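Probable cell division protein WhiA (Thermotoga maritima, PDB 3HYI) probably binds DNA and takes part in cell division and chromosome segregation, combining a degenerate LAGLIDADG homing endonuclease domain with a C-terminal helix-turn-helix domain. Local coordinates at residues E26-E31 and M66-K71; F51-H54 and A58-R61; D177-L182 and E192-I197; N223-Q228 and L253-N258. One frame throughout, in Å; residues are numbered along the deposited sequence. Where two conformers were deposited one is given.

Contact 1: E26-E31 and M66-K71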
loop_
_atom_site.group_PDB
_atom_site.type_symbol
_atom_site.label_atom_id
_atom_site.label_comp_id
_atom_site.label_asym_id
_atom_site.label_seq_id
_atom_site.Cartn_x
_atom_site.Cartn_y
_atom_site.Cartn_z
ATOM N N GLU A 26 -23.867 21.271 -16.210
ATOM C CA GLU A 26 -23.954 19.854 -16.550
ATOM C C GLU A 26 -23.028 19.017 -15.671
ATOM O O GLU A 26 -23.408 17.943 -15.197
ATOM C CB GLU A 26 -23.586 19.655 -18.021
ATOM C CG GLU A 26 -24.635 20.171 -19.011
ATOM C CD GLU A 26 -24.732 21.693 -19.081
ATOM O OE1 GLU A 26 -23.691 22.384 -18.957
ATOM O OE2 GLU A 26 -25.863 22.198 -19.267
ATOM N N GLU A 27 -21.812 19.517 -15.470
ATOM C CA GLU A 27 -20.833 18.867 -14.601
ATOM C C GLU A 27 -21.240 18.946 -13.129
ATOM O O GLU A 27 -20.978 18.022 -12.360
ATOM C CB GLU A 27 -19.454 19.494 -14.800
ATOM C CG GLU A 27 -18.805 19.124 -16.116
ATOM C CD GLU A 27 -17.700 20.083 -16.503
ATOM O OE1 GLU A 27 -16.575 19.929 -15.986
ATOM O OE2 GLU A 27 -17.956 20.994 -17.321
ATOM N N VAL A 28 -21.884 20.048 -12.748
ATOM C CA VAL A 28 -22.412 20.216 -11.391
ATOM C C VAL A 28 -23.533 19.210 -11.113
ATOM O O VAL A 28 -23.562 18.582 -10.050
ATOM C CB VAL A 28 -22.927 21.660 -11.166
ATOM C CG1 VAL A 28 -23.711 21.772 -9.859
ATOM C CG2 VAL A 28 -21.763 22.643 -11.186
ATOM N N ILE A 29 -24.451 19.061 -12.067
ATOM C CA ILE A 29 -25.545 18.093 -11.944
ATOM C C ILE A 29 -25.014 16.659 -12.020
ATOM O O ILE A 29 -25.526 15.770 -11.339
ATOM C CB ILE A 29 -26.632 18.322 -13.018
ATOM C CG1 ILE A 29 -27.423 19.599 -12.706
ATOM C CG2 ILE A 29 -27.587 17.144 -13.089
ATOM C CD1 ILE A 29 -28.266 20.091 -13.861
ATOM N N SER A 30 -23.986 16.445 -12.840
ATOM C CA SER A 30 -23.342 15.137 -12.943
ATOM C C SER A 30 -22.705 14.737 -11.613
ATOM O O SER A 30 -22.844 13.594 -11.172
ATOM C CB SER A 30 -22.292 15.133 -14.059
ATOM O OG SER A 30 -21.746 13.839 -14.248
ATOM N N GLU A 31 -22.015 15.676 -10.970
ATOM C CA GLU A 31 -21.435 15.410 -9.648
ATOM C C GLU A 31 -22.511 15.184 -8.586
ATOM O O GLU A 31 -22.347 14.332 -7.714
ATOM C CB GLU A 31 -20.501 16.537 -9.206
ATOM C CG GLU A 31 -19.868 16.286 -7.839
ATOM C CD GLU A 31 -18.870 17.342 -7.438
ATOM O OE1 GLU A 31 -18.444 17.322 -6.266
ATOM O OE2 GLU A 31 -18.515 18.192 -8.280
ATOM N N MET A 66 -25.473 22.632 -4.444
ATOM C CA MET A 66 -26.843 23.144 -4.332
ATOM C C MET A 66 -26.901 24.671 -4.408
ATOM O O MET A 66 -27.874 25.236 -4.911
ATOM C CB MET A 66 -27.487 22.661 -3.030
ATOM C CG MET A 66 -27.758 21.164 -2.991
ATOM S SD MET A 66 -28.843 20.593 -4.317
ATOM C CE MET A 66 -30.448 21.028 -3.652
ATOM N N LYS A 67 -25.857 25.321 -3.904
ATOM C CA LYS A 67 -25.718 26.774 -3.981
ATOM C C LYS A 67 -25.459 27.223 -5.420
ATOM O O LYS A 67 -26.025 28.217 -5.874
ATOM C CB LYS A 67 -24.578 27.228 -3.070
ATOM C CG LYS A 67 -24.200 28.699 -3.157
ATOM C CD LYS A 67 -22.987 28.971 -2.276
ATOM C CE LYS A 67 -22.304 30.281 -2.624
ATOM N NZ LYS A 67 -23.012 31.446 -2.036
ATOM N N TYR A 68 -24.597 26.492 -6.125
ATOM C CA TYR A 68 -24.337 26.756 -7.539
ATOM C C TYR A 68 -25.636 26.715 -8.345
ATOM O O TYR A 68 -25.855 27.556 -9.216
ATOM C CB TYR A 68 -23.327 25.749 -8.111
ATOM C CG TYR A 68 -23.022 25.957 -9.585
ATOM C CD1 TYR A 68 -23.917 25.534 -10.569
ATOM C CD2 TYR A 68 -21.843 26.576 -9.997
ATOM C CE1 TYR A 68 -23.652 25.728 -11.914
ATOM C CE2 TYR A 68 -21.569 26.769 -11.351
ATOM C CZ TYR A 68 -22.480 26.341 -12.300
ATOM O OH TYR A 68 -22.223 26.523 -13.638
ATOM N N LEU A 69 -26.488 25.737 -8.040
ATOM C CA LEU A 69 -27.756 25.531 -8.749
ATOM C C LEU A 69 -28.913 26.393 -8.216
ATOM O O LEU A 69 -29.997 26.387 -8.791
ATOM C CB LEU A 69 -28.149 24.048 -8.688
ATOM C CG LEU A 69 -27.191 23.068 -9.379
ATOM C CD1 LEU A 69 -27.419 21.629 -8.908
ATOM C CD2 LEU A 69 -27.315 23.169 -10.897
ATOM N N SER A 70 -28.676 27.129 -7.130
ATOM C CA SER A 70 -29.705 27.939 -6.462
ATOM C C SER A 70 -30.891 27.088 -5.992
ATOM O O SER A 70 -32.053 27.451 -6.197
ATOM C CB SER A 70 -30.185 29.087 -7.363
ATOM O OG SER A 70 -29.098 29.884 -7.799
ATOM N N LYS A 71 -30.579 25.958 -5.361
ATOM C CA LYS A 71 -31.591 25.051 -4.827
ATOM C C LYS A 71 -31.486 24.995 -3.299
ATOM O O LYS A 71 -30.387 24.851 -2.761
ATOM C CB LYS A 71 -31.411 23.655 -5.419
ATOM C CG LYS A 71 -31.666 23.571 -6.925
ATOM C CD LYS A 71 -33.146 23.460 -7.241
ATOM C CE LYS A 71 -33.389 23.242 -8.732
ATOM N NZ LYS A 71 -33.145 24.471 -9.546
#

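Contact 2: F51-H54 and A58-R61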
loop_
_atom_site.group_PDB
_atom_site.type_symbol
_atom_site.label_atom_id
_atom_site.label_comp_id
_atom_site.label_asym_id
_atom_site.label_seq_id
_atom_site.Cartn_x
_atom_site.Cartn_y
_atom_site.Cartn_z
ATOM N N PHE A 51 -29.921 12.751 1.736
ATOM C CA PHE A 51 -28.522 12.340 1.640
ATOM C C PHE A 51 -27.994 11.929 3.014
ATOM O O PHE A 51 -28.158 12.658 3.989
ATOM C CB PHE A 51 -27.657 13.482 1.105
ATOM C CG PHE A 51 -27.962 13.868 -0.314
ATOM C CD1 PHE A 51 -27.333 13.229 -1.370
ATOM C CD2 PHE A 51 -28.865 14.885 -0.591
ATOM C CE1 PHE A 51 -27.605 13.590 -2.684
ATOM C CE2 PHE A 51 -29.143 15.249 -1.903
ATOM C CZ PHE A 51 -28.511 14.599 -2.950
ATOM N N SER A 52 -27.358 10.761 3.075
ATOM C CA SER A 52 -26.711 10.274 4.292
ATOM C C SER A 52 -25.203 10.309 4.071
ATOM O O SER A 52 -24.691 9.580 3.228
ATOM C CB SER A 52 -27.165 8.847 4.598
ATOM O OG SER A 52 -28.580 8.763 4.646
ATOM N N LEU A 53 -24.499 11.158 4.817
ATOM C CA LEU A 53 -23.072 11.392 4.587
ATOM C C LEU A 53 -22.253 11.264 5.868
ATOM O O LEU A 53 -22.592 11.858 6.888
ATOM C CB LEU A 53 -22.858 12.784 3.988
ATOM C CG LEU A 53 -23.537 13.076 2.644
ATOM C CD1 LEU A 53 -23.336 14.535 2.258
ATOM C CD2 LEU A 53 -23.017 12.154 1.538
ATOM N N HIS A 54 -21.170 10.494 5.804
ATOM C CA HIS A 54 -20.260 10.328 6.939
ATOM C C HIS A 54 -19.076 11.295 6.884
ATOM O O HIS A 54 -18.259 11.328 7.803
ATOM C CB HIS A 54 -19.765 8.884 7.007
ATOM C CG HIS A 54 -20.858 7.893 7.252
ATOM N ND1 HIS A 54 -21.685 7.438 6.249
ATOM C CD2 HIS A 54 -21.273 7.283 8.387
ATOM C CE1 HIS A 54 -22.557 6.583 6.752
ATOM N NE2 HIS A 54 -22.328 6.469 8.048
ATOM N N ALA A 58 -17.572 16.027 2.264
ATOM C CA ALA A 58 -18.654 15.662 1.345
ATOM C C ALA A 58 -19.909 16.511 1.564
ATOM O O ALA A 58 -20.538 16.945 0.605
ATOM C CB ALA A 58 -18.991 14.184 1.479
ATOM N N SER A 59 -20.258 16.750 2.826
ATOM C CA SER A 59 -21.437 17.553 3.168
ATOM C C SER A 59 -21.296 18.991 2.672
ATOM O O SER A 59 -22.245 19.566 2.140
ATOM C CB SER A 59 -21.674 17.554 4.683
ATOM O OG SER A 59 -21.712 16.236 5.203
ATOM N N ARG A 60 -20.108 19.561 2.851
ATOM C CA ARG A 60 -19.814 20.921 2.395
ATOM C C ARG A 60 -19.809 21.047 0.872
ATOM O O ARG A 60 -20.243 22.064 0.333
ATOM C CB ARG A 60 -18.470 21.388 2.945
ATOM C CG ARG A 60 -18.488 21.654 4.433
ATOM C CD ARG A 60 -17.296 22.487 4.853
ATOM N NE ARG A 60 -17.465 22.984 6.214
ATOM C CZ ARG A 60 -17.077 22.352 7.319
ATOM N NH1 ARG A 60 -16.474 21.171 7.258
ATOM N NH2 ARG A 60 -17.297 22.915 8.499
ATOM N N ARG A 61 -19.305 20.025 0.189
ATOM C CA ARG A 61 -19.340 19.993 -1.268
ATOM C C ARG A 61 -20.775 19.947 -1.779
ATOM O O ARG A 61 -21.118 20.648 -2.731
ATOM C CB ARG A 61 -18.561 18.788 -1.807
ATOM C CG ARG A 61 -18.439 18.751 -3.324
ATOM C CD ARG A 61 -17.611 19.911 -3.836
ATOM N NE ARG A 61 -17.432 19.871 -5.284
ATOM C CZ ARG A 61 -16.887 20.843 -6.007
ATOM N NH1 ARG A 61 -16.463 21.957 -5.422
ATOM N NH2 ARG A 61 -16.777 20.704 -7.322
#

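Contact 3: D177-L182 and E192-I197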
loop_
_atom_site.group_PDB
_atom_site.type_symbol
_atom_site.label_atom_id
_atom_site.label_comp_id
_atom_site.label_asym_id
_atom_site.label_seq_id
_atom_site.Cartn_x
_atom_site.Cartn_y
_atom_site.Cartn_z
ATOM N N ASP A 177 -2.865 3.715 -10.730
ATOM C CA ASP A 177 -4.263 4.001 -11.075
ATOM C C ASP A 177 -4.945 4.906 -10.051
ATOM O O ASP A 177 -5.790 5.729 -10.412
ATOM C CB ASP A 177 -5.064 2.698 -11.210
ATOM C CG ASP A 177 -4.681 1.890 -12.443
ATOM O OD1 ASP A 177 -3.923 2.404 -13.292
ATOM O OD2 ASP A 177 -5.150 0.739 -12.568
ATOM N N ILE A 178 -4.584 4.740 -8.780
ATOM C CA ILE A 178 -5.124 5.569 -7.700
ATOM C C ILE A 178 -4.734 7.039 -7.874
ATOM O O ILE A 178 -5.568 7.931 -7.712
ATOM C CB ILE A 178 -4.652 5.058 -6.315
ATOM C CG1 ILE A 178 -5.405 3.777 -5.937
ATOM C CG2 ILE A 178 -4.866 6.113 -5.241
ATOM C CD1 ILE A 178 -4.839 3.073 -4.726
ATOM N N LEU A 179 -3.471 7.286 -8.211
ATOM C CA LEU A 179 -2.988 8.649 -8.441
ATOM C C LEU A 179 -3.665 9.302 -9.648
ATOM O O LEU A 179 -3.998 10.489 -9.607
ATOM C CB LEU A 179 -1.463 8.660 -8.617
ATOM C CG LEU A 179 -0.668 8.416 -7.331
ATOM C CD1 LEU A 179 0.800 8.160 -7.636
ATOM C CD2 LEU A 179 -0.828 9.595 -6.372
ATOM N N VAL A 180 -3.859 8.526 -10.714
ATOM C CA VAL A 180 -4.571 8.997 -11.905
ATOM C C VAL A 180 -6.002 9.383 -11.547
ATOM O O VAL A 180 -6.492 10.440 -11.946
ATOM C CB VAL A 180 -4.617 7.915 -13.011
ATOM C CG1 VAL A 180 -5.445 8.395 -14.194
ATOM C CG2 VAL A 180 -3.209 7.539 -13.460
ATOM N N PHE A 181 -6.658 8.503 -10.794
ATOM C CA PHE A 181 -8.018 8.725 -10.321
ATOM C C PHE A 181 -8.108 10.002 -9.495
ATOM O O PHE A 181 -8.960 10.859 -9.749
ATOM C CB PHE A 181 -8.475 7.529 -9.478
ATOM C CG PHE A 181 -9.895 7.627 -8.999
ATOM C CD1 PHE A 181 -10.930 7.070 -9.740
ATOM C CD2 PHE A 181 -10.196 8.267 -7.803
ATOM C CE1 PHE A 181 -12.244 7.158 -9.299
ATOM C CE2 PHE A 181 -11.508 8.359 -7.355
ATOM C CZ PHE A 181 -12.533 7.801 -8.103
ATOM N N LEU A 182 -7.219 10.126 -8.514
ATOM C CA LEU A 182 -7.231 11.271 -7.605
ATOM C C LEU A 182 -6.955 12.586 -8.328
ATOM O O LEU A 182 -7.623 13.586 -8.071
ATOM C CB LEU A 182 -6.226 11.074 -6.464
ATOM C CG LEU A 182 -6.589 9.987 -5.445
ATOM C CD1 LEU A 182 -5.450 9.799 -4.463
ATOM C CD2 LEU A 182 -7.881 10.317 -4.710
ATOM N N GLU A 192 1.661 14.694 -4.098
ATOM C CA GLU A 192 3.089 14.793 -3.792
ATOM C C GLU A 192 3.467 13.941 -2.580
ATOM O O GLU A 192 4.518 13.302 -2.566
ATOM C CB GLU A 192 3.477 16.252 -3.538
ATOM N N GLU A 193 2.602 13.941 -1.570
ATOM C CA GLU A 193 2.821 13.165 -0.348
ATOM C C GLU A 193 2.790 11.668 -0.634
ATOM O O GLU A 193 3.591 10.905 -0.091
ATOM C CB GLU A 193 1.754 13.503 0.696
ATOM C CG GLU A 193 1.760 14.956 1.149
ATOM C CD GLU A 193 0.535 15.323 1.961
ATOM O OE1 GLU A 193 0.066 14.472 2.748
ATOM O OE2 GLU A 193 0.049 16.468 1.823
ATOM N N ILE A 194 1.857 11.258 -1.489
ATOM C CA ILE A 194 1.721 9.858 -1.879
ATOM C C ILE A 194 2.960 9.361 -2.627
ATOM O O ILE A 194 3.400 8.231 -2.407
ATOM C CB ILE A 194 0.451 9.635 -2.738
ATOM C CG1 ILE A 194 -0.803 9.814 -1.876
ATOM C CG2 ILE A 194 0.446 8.243 -3.358
ATOM C CD1 ILE A 194 -2.103 9.767 -2.656
ATOM N N ASP A 195 3.523 10.209 -3.490
ATOM C CA ASP A 195 4.718 9.874 -4.273
ATOM C C ASP A 195 5.958 9.770 -3.397
ATOM O O ASP A 195 6.827 8.935 -3.630
ATOM C CB ASP A 195 4.972 10.933 -5.353
ATOM C CG ASP A 195 3.913 10.934 -6.439
ATOM O OD1 ASP A 195 3.132 9.964 -6.526
ATOM O OD2 ASP A 195 3.864 11.912 -7.215
ATOM N N ARG A 196 6.047 10.649 -2.400
ATOM C CA ARG A 196 7.168 10.622 -1.452
ATOM C C ARG A 196 7.141 9.333 -0.627
ATOM O O ARG A 196 8.189 8.784 -0.291
ATOM C CB ARG A 196 7.130 11.842 -0.526
ATOM N N ILE A 197 5.936 8.859 -0.312
ATOM C CA ILE A 197 5.744 7.581 0.376
ATOM C C ILE A 197 6.094 6.402 -0.535
ATOM O O ILE A 197 6.809 5.486 -0.124
ATOM C CB ILE A 197 4.283 7.423 0.871
ATOM C CG1 ILE A 197 4.021 8.340 2.065
ATOM C CG2 ILE A 197 3.991 5.981 1.264
ATOM C CD1 ILE A 197 2.554 8.491 2.397
#

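Contact 4: N223-Q228 and L253-N258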
loop_
_atom_site.group_PDB
_atom_site.type_symbol
_atom_site.label_atom_id
_atom_site.label_comp_id
_atom_site.label_asym_id
_atom_site.label_seq_id
_atom_site.Cartn_x
_atom_site.Cartn_y
_atom_site.Cartn_z
ATOM N N ASN A 223 38.181 -17.088 2.776
ATOM C CA ASN A 223 39.372 -16.657 3.516
ATOM C C ASN A 223 39.366 -17.155 4.964
ATOM O O ASN A 223 40.409 -17.539 5.493
ATOM C CB ASN A 223 39.507 -15.127 3.499
ATOM C CG ASN A 223 39.825 -14.570 2.111
ATOM O OD1 ASN A 223 40.203 -15.306 1.197
ATOM N ND2 ASN A 223 39.671 -13.259 1.953
ATOM N N SER A 224 38.193 -17.139 5.594
ATOM C CA SER A 224 38.023 -17.669 6.951
ATOM C C SER A 224 38.315 -19.161 6.999
ATOM O O SER A 224 39.114 -19.617 7.816
ATOM C CB SER A 224 36.601 -17.423 7.462
ATOM O OG SER A 224 36.463 -16.112 7.976
ATOM N N THR A 225 37.655 -19.912 6.124
ATOM C CA THR A 225 37.829 -21.363 6.057
ATOM C C THR A 225 39.291 -21.749 5.829
ATOM O O THR A 225 39.792 -22.672 6.466
ATOM C CB THR A 225 36.957 -21.985 4.948
ATOM O OG1 THR A 225 35.595 -21.586 5.138
ATOM C CG2 THR A 225 37.043 -23.505 4.979
ATOM N N ALA A 226 39.968 -21.034 4.932
ATOM C CA ALA A 226 41.388 -21.279 4.657
ATOM C C ALA A 226 42.238 -21.018 5.898
ATOM O O ALA A 226 43.209 -21.725 6.166
ATOM C CB ALA A 226 41.862 -20.401 3.503
ATOM N N ARG A 227 41.846 -19.990 6.642
ATOM C CA ARG A 227 42.515 -19.570 7.866
ATOM C C ARG A 227 42.304 -20.578 8.992
ATOM O O ARG A 227 43.180 -20.769 9.836
ATOM C CB ARG A 227 41.951 -18.212 8.286
ATOM C CG ARG A 227 42.902 -17.300 9.014
ATOM C CD ARG A 227 42.421 -15.850 8.923
ATOM N NE ARG A 227 41.861 -15.369 10.184
ATOM N N GLN A 228 41.135 -21.213 9.000
ATOM C CA GLN A 228 40.840 -22.264 9.966
ATOM C C GLN A 228 41.705 -23.478 9.667
ATOM O O GLN A 228 42.385 -24.006 10.551
ATOM C CB GLN A 228 39.367 -22.658 9.897
ATOM C CG GLN A 228 38.405 -21.550 10.295
ATOM C CD GLN A 228 37.031 -21.723 9.686
ATOM O OE1 GLN A 228 36.670 -22.811 9.253
ATOM N NE2 GLN A 228 36.258 -20.647 9.651
ATOM N N LEU A 253 39.425 -31.615 14.078
ATOM C CA LEU A 253 39.297 -32.816 13.250
ATOM C C LEU A 253 38.156 -32.713 12.234
ATOM O O LEU A 253 38.342 -33.012 11.056
ATOM C CB LEU A 253 39.089 -34.056 14.127
ATOM C CG LEU A 253 40.287 -34.537 14.951
ATOM C CD1 LEU A 253 39.884 -35.723 15.809
ATOM C CD2 LEU A 253 41.464 -34.897 14.058
ATOM N N VAL A 254 36.981 -32.295 12.695
ATOM C CA VAL A 254 35.803 -32.181 11.831
ATOM C C VAL A 254 36.010 -31.165 10.698
ATOM O O VAL A 254 35.624 -31.421 9.558
ATOM C CB VAL A 254 34.526 -31.839 12.651
ATOM C CG1 VAL A 254 33.447 -31.246 11.770
ATOM C CG2 VAL A 254 34.004 -33.086 13.351
ATOM N N ARG A 255 36.628 -30.028 11.012
ATOM C CA ARG A 255 36.985 -29.039 9.992
ATOM C C ARG A 255 37.956 -29.631 8.965
ATOM O O ARG A 255 37.767 -29.470 7.761
ATOM C CB ARG A 255 37.612 -27.799 10.642
ATOM C CG ARG A 255 38.177 -26.758 9.664
ATOM C CD ARG A 255 37.106 -25.828 9.103
ATOM N NE ARG A 255 36.303 -26.436 8.045
ATOM C CZ ARG A 255 35.304 -25.832 7.406
ATOM N NH1 ARG A 255 34.947 -24.588 7.703
ATOM N NH2 ARG A 255 34.650 -26.483 6.460
ATOM N N LEU A 256 38.989 -30.310 9.455
ATOM C CA LEU A 256 40.050 -30.842 8.598
ATOM C C LEU A 256 39.536 -31.968 7.701
ATOM O O LEU A 256 39.972 -32.107 6.556
ATOM C CB LEU A 256 41.226 -31.340 9.451
ATOM C CG LEU A 256 42.606 -31.320 8.794
ATOM C CD1 LEU A 256 43.025 -29.887 8.480
ATOM C CD2 LEU A 256 43.635 -31.987 9.693
ATOM N N ARG A 257 38.603 -32.760 8.225
ATOM C CA ARG A 257 38.014 -33.866 7.475
ATOM C C ARG A 257 36.874 -33.408 6.565
ATOM O O ARG A 257 36.516 -34.112 5.619
ATOM C CB ARG A 257 37.524 -34.955 8.434
ATOM C CG ARG A 257 38.655 -35.664 9.174
ATOM C CD ARG A 257 38.139 -36.750 10.107
ATOM N NE ARG A 257 39.210 -37.306 10.933
ATOM N N ASN A 258 36.307 -32.236 6.854
ATOM C CA ASN A 258 35.203 -31.682 6.065
ATOM C C ASN A 258 35.468 -30.223 5.720
ATOM O O ASN A 258 34.865 -29.330 6.306
ATOM C CB ASN A 258 33.883 -31.780 6.835
ATOM C CG ASN A 258 33.576 -33.186 7.303
ATOM O OD1 ASN A 258 32.845 -33.922 6.641
ATOM N ND2 ASN A 258 34.130 -33.567 8.451
#

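Contact 1: E26-E31 and M66-K71
V28 divides its two methyl groups between neighbouring residues of the facing segment, a compact example of how a branched side chain can serve two partners at once. Its CG2 stands over the middle of the Y68 ring, 3.6 Å from the ring centroid and only 12° off the ring normal, which makes a CH-pi contact with the face. The other methyl, CG1, lies anti to the backbone N (chi1 169°) and is thereby turned to L69, whose CG it meets at 3.7 Å; these two side chains reach toward each other tip to tip. Beside this pair I29 runs across L69 at about a right angle, I29 CG1 approaching L69 CD2 at 4.0 Å. No hydrogen bond joins the segments, so the contact rests on apolar packing and the CH-pi approach.

Further out, the Y68 ring also meets the ring of F22, and V28 touches both F22 and L65. Just beyond L69, S70 has positive phi, and K71 N bonds back to M66 O at 2.8 Å and S70 N to K67 O at 3.1 Å, a Schellman motif that closes the helix. On another side of helix 25-39, S30 and E31 touch helix 108-122. The contact thus packs the C-terminal end of helix 56-68 against helix 25-39, part of the helical layer of the N-terminal half of the degenerate LAGLIDADG endonuclease fold.

Contact 2: F51-H54 and A58-R61
In the N-terminal half of the LAGLIDADG-like domain, a tight strand-to-helix connection folds helix 56-68 back over the strand that precedes it, and L53 fills the inside of that turn. Its CB points toward the helix, and the CD1 methyl does most of the touching: L53 CD1 lies 3.7 Å from S59 CA and 4.0 Å from the backbone carbon A58 C. The methyl therefore rests largely on main chain, which the small side chains of A58 and S59 leave accessible. The gap from L53 CD1 to A58 CB is a looser 4.4 Å.

S59 presents a hydroxyl to this apolar neighbour without bonding to it. With OG beside the backbone N (chi1 -52°), the oxygen sits 3.8 Å from L53 CB, while its hydrogen-bond partner is S55 O, in the residue just before helix 56-68. That bond satisfies a buried polar atom and lets it border a leucine.

Strand 48-53 belongs to a four-stranded antiparallel sheet, the curved platform on which the helices of a LAGLIDADG fold are laid. Strand 88-94 pairs with it, L53 bonding through its backbone to I89, and the side chains of I89 and I91 touch S59. Helix 108-122, from farther along the chain, contributes S121 beside L53 and L120 beside A58.

Contact 3: D177-L182 and E192-I197
Helices 177-182 and 192-197 run almost antiparallel, their short axes at 170° and 11.3 Å apart, with L179 CA and I194 CA the nearest pair of CA atoms at 8.2 Å. They form a helical hairpin, helix 175-184 followed by helix 189-201, in the second half of the degenerate LAGLIDADG domain. An axis distance of this size leaves room for long side chains to meet between the backbones, and leucine and isoleucine supply them.

L179 and I194 slide past each other in opposite directions, L179 CD2 reaching I194 CG2 at 3.5 Å. The isoleucine holds that methyl anti to its main-chain nitrogen, while its longer branch carries CD1 to the next turn of the opposing helix. There I194 CD1 meets L182 CD1 at 3.8 Å, the two side chains crossing at about a right angle. I194 thus spans two leucines spaced three residues apart on one helical face. On the sheet side M125 of strand 123-125 touches both I194 and L182, placing this end of the interface over the strands.

Cutting L179 back to an alanine would probably open a gap beside I194 CG2 and leave that branch without its cross-helix neighbour. The more exposed margin is polar on one side, where the carboxylate of D195, modelled in two conformers, crosses L179 obliquely. Within the apolar part, I194 CD1 also lies 3.9 Å from L179 CD2.

Contact 4: N223-Q228 and L253-N258
R255 and Q228 make the hydrogen bond that ties these two helices together. R255 NH1 donates to Q228 OE1 at 2.9 Å with a fairly straight N-H...O angle of 159°. The donor lies in the plane of the amide carbonyl, and the oxygen meets the guanidinium at its edge; the two flat groups are only 21° apart, nearly coplanar.

A second set of hydrogen bonds holds the arginine to its own side. R255 NH2 gives a bond to N258 O at 2.9 Å, on a lone pair of that carbonyl, and another to L261 O farther along the loop. N258 in turn sends ND2 back to V254 O at 2.8 Å, which steadies the residue where helix 246-257 ends. The arginine chain starts anti to the backbone N (chi1 173°) and then bends at chi2 and chi3, laying the guanidinium between the facing helix and the helix end.

Van der Waals packing adds less: the T225 CG2 methyl lies over one guanidinium face near its rim, 3.6 Å from R255 NH1, while T225 OG1 is engaged with T221 O. A leucine in place of R255 would probably leave Q228 OE1, N258 O and L261 O without this donor.

Joining long helix 207-238 to the helix just before the predicted helix-turn-helix motif, the arrangement belongs to the core of the C-terminal HTH domain.

Contacts 1 and 2 share helix 56-68 in the first LAGLIDADG-like half; contact 2 is nested in the chain loop that contact 1 closes. Their centres are 15 Å apart, and a salt bridge from R61 NE to E31 OE1, 2.9 Å long, joins them directly. Contact 3 follows in the second half, its centre 28 Å from that of contact 1 and 24 Å from that of contact 2, touching neither. The two halves have four-stranded antiparallel sheets of the same strand order. Contact 4 stands apart, its centre 55 Å from that of contact 3, although helices 189-201 and 207-238 are consecutive: the HTH domain is a separate unit, joined to the endonuclease-like domain by a linker.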